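N-acylethanolamine-hydrolyzing acid amidase subunit alpha (Caenorhabditis elegans, PDB 6DY3) forms, with the beta subunit made by the same autocatalytic cleavage, an amidase that probably degrades fatty acid amides such as N-palmitoylethanolamine to ethanolamine and free fatty acids. Local coordinates at residues Lys48-Lys53 with Asp100-Asp105. Residues are numbered along the deposited sequence; the frame is centred on the assembly and turned at random.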
loop_
_atom_site.group_PDB
_atom_site.type_symbol
_atom_site.label_atom_id
_atom_site.label_comp_id
_atom_site.label_asym_id
_atom_site.label_seq_id
_atom_site.Cartn_x
_atom_site.Cartn_y
_atom_site.Cartn_z
ATOM N N LYS A 48 -17.244 -7.269 2.727
ATOM C CA LYS A 48 -18.349 -7.054 1.799
ATOM C C LYS A 48 -19.321 -6.006 2.319
ATOM O O LYS A 48 -19.897 -5.246 1.533
ATOM C CB LYS A 48 -19.095 -8.368 1.551
ATOM C CG LYS A 48 -18.279 -9.449 0.844
ATOM C CD LYS A 48 -19.176 -10.568 0.310
ATOM C CE LYS A 48 -20.028 -11.204 1.409
ATOM N NZ LYS A 48 -20.990 -12.199 0.856
ATOM N N LYS A 49 -19.505 -5.943 3.638
ATOM C CA LYS A 49 -20.426 -4.977 4.221
ATOM C C LYS A 49 -20.041 -3.539 3.902
ATOM O O LYS A 49 -20.893 -2.649 3.988
ATOM C CB LYS A 49 -20.471 -5.182 5.731
ATOM C CG LYS A 49 -20.969 -6.553 6.138
ATOM C CD LYS A 49 -20.989 -6.706 7.645
ATOM C CE LYS A 49 -21.375 -8.119 8.054
ATOM N NZ LYS A 49 -21.320 -8.305 9.534
ATOM N N TYR A 50 -18.783 -3.284 3.541
ATOM C CA TYR A 50 -18.350 -1.932 3.219
ATOM C C TYR A 50 -18.686 -1.526 1.792
ATOM O O TYR A 50 -18.606 -0.335 1.471
ATOM C CB TYR A 50 -16.846 -1.797 3.440
ATOM C CG TYR A 50 -16.440 -1.728 4.899
ATOM C CD1 TYR A 50 -16.240 -0.508 5.529
ATOM C CD2 TYR A 50 -16.253 -2.889 5.644
ATOM C CE1 TYR A 50 -15.860 -0.444 6.861
ATOM C CE2 TYR A 50 -15.873 -2.835 6.974
ATOM C CZ TYR A 50 -15.677 -1.612 7.578
ATOM O OH TYR A 50 -15.298 -1.556 8.900
ATOM N N ILE A 51 -19.032 -2.475 0.932
ATOM C CA ILE A 51 -19.421 -2.148 -0.442
ATOM C C ILE A 51 -20.837 -1.579 -0.424
ATOM O O ILE A 51 -21.734 -2.203 0.168
ATOM C CB ILE A 51 -19.344 -3.385 -1.336
ATOM C CG1 ILE A 51 -17.964 -4.042 -1.245
ATOM C CG2 ILE A 51 -19.634 -3.004 -2.786
ATOM C CD1 ILE A 51 -17.834 -5.341 -2.022
ATOM N N PRO A 52 -21.085 -0.424 -1.047
ATOM C CA PRO A 52 -22.454 0.112 -1.083
ATOM C C PRO A 52 -23.427 -0.905 -1.657
ATOM O O PRO A 52 -23.185 -1.492 -2.713
ATOM C CB PRO A 52 -22.329 1.347 -1.981
ATOM C CG PRO A 52 -20.901 1.739 -1.891
ATOM C CD PRO A 52 -20.131 0.465 -1.733
ATOM N N LYS A 53 -24.543 -1.104 -0.955
ATOM C CA LYS A 53 -25.480 -2.154 -1.345
ATOM C C LYS A 53 -25.990 -2.000 -2.774
ATOM O O LYS A 53 -26.112 -3.027 -3.465
ATOM C CB LYS A 53 -26.651 -2.197 -0.357
ATOM C CG LYS A 53 -27.551 -3.409 -0.536
ATOM C CD LYS A 53 -28.520 -3.568 0.628
ATOM C CE LYS A 53 -29.372 -4.819 0.476
ATOM N NZ LYS A 53 -30.157 -5.123 1.709
ATOM N N ASP A 100 -9.471 -0.460 -1.302
ATOM C CA ASP A 100 -9.669 0.443 -0.172
ATOM C C ASP A 100 -11.122 0.501 0.290
ATOM O O ASP A 100 -11.499 1.426 1.016
ATOM C CB ASP A 100 -9.193 1.849 -0.536
ATOM C CG ASP A 100 -10.098 2.519 -1.561
ATOM O OD1 ASP A 100 -10.776 1.789 -2.320
ATOM O OD2 ASP A 100 -10.147 3.767 -1.604
ATOM N N VAL A 101 -11.949 -0.467 -0.105
ATOM C CA VAL A 101 -13.372 -0.355 0.187
ATOM C C VAL A 101 -13.623 -0.397 1.688
ATOM O O VAL A 101 -14.538 0.267 2.189
ATOM C CB VAL A 101 -14.158 -1.455 -0.551
ATOM C CG1 VAL A 101 -13.820 -2.838 0.003
ATOM C CG2 VAL A 101 -15.641 -1.182 -0.474
ATOM N N ALA A 102 -12.830 -1.166 2.429
ATOM C CA ALA A 102 -12.980 -1.264 3.874
ATOM C C ALA A 102 -11.988 -0.389 4.621
ATOM O O ALA A 102 -11.960 -0.418 5.854
ATOM C CB ALA A 102 -12.835 -2.721 4.325
ATOM N N ALA A 103 -11.181 0.393 3.905
ATOM C CA ALA A 103 -10.219 1.274 4.554
ATOM C C ALA A 103 -10.884 2.522 5.120
ATOM O O ALA A 103 -10.539 2.968 6.220
ATOM C CB ALA A 103 -9.127 1.663 3.561
ATOM N N PHE A 104 -11.840 3.092 4.395
ATOM C CA PHE A 104 -12.474 4.349 4.772
ATOM C C PHE A 104 -13.982 4.147 4.717
ATOM O O PHE A 104 -14.542 3.934 3.638
ATOM C CB PHE A 104 -12.020 5.479 3.843
ATOM C CG PHE A 104 -12.480 6.841 4.267
ATOM C CD1 PHE A 104 -12.208 7.312 5.539
ATOM C CD2 PHE A 104 -13.173 7.657 3.390
ATOM C CE1 PHE A 104 -12.630 8.573 5.932
ATOM C CE2 PHE A 104 -13.597 8.917 3.778
ATOM C CZ PHE A 104 -13.324 9.375 5.049
ATOM N N ASP A 105 -14.635 4.201 5.874
ATOM C CA ASP A 105 -16.064 3.913 5.947
ATOM C C ASP A 105 -16.864 5.043 5.309
ATOM O O ASP A 105 -16.824 6.186 5.777
ATOM C CB ASP A 105 -16.485 3.714 7.400
ATOM C CG ASP A 105 -17.786 2.947 7.532
ATOM O OD1 ASP A 105 -18.520 2.835 6.527
ATOM O OD2 ASP A 105 -18.071 2.447 8.641
#
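Tyr-50 and Ala-102 bring the two loops to their nearest backbone approach, their CA atoms 5.5 Å apart, with Tyr-50 occupying the third position of a type I beta turn that runs from Lys-48 to Ile-51. The loop holding Tyr-50 lies between helices 40-48 and 56-63, and residues 100-105 lie in the loop after helix 89-97. The Tyr-50 ring lies over Ala-102 in a CH-pi contact: the methyl CB stands 3.9 Å from the ring centroid, 21° off the normal and offset toward the rim. Ala-102 CA adds to the same contact, 3.6 Å from Tyr-50 CG. The ring is carried there by chi1 of -74°, which sets CG anti to the carbonyl carbon. Nearer the backbone, Tyr-50 CB rests 3.3 Å from Val-101 O. One branch of Val-101 does the apolar work: CG2, anti to its own backbone N, meets Ile-51 CG1 at 3.8 Å and also touches Tyr-50 CB. Asp-105 approaches the ring obliquely, its CG 4.0 Å from Tyr-50 CE1 and its carboxylate plane turned 57° from the ring. That carboxylate is paired with Arg-107, which also makes a cation-pi contact with Tyr-50, while the phenol OH is hydrogen-bonded to Asp-22 of the beta subunit. No hydrogen bond joins residues 48-53 to residues 100-105; they meet mainly by van der Waals and CH-pi contacts, with Val-101 O and the Asp-105 carboxylate lying against the tyrosine side chain. The buried tyrosine carries its polar end across to the beta subunit, and Arg-107 probably offsets part of the negative charge that Asp-105 brings beside the ring.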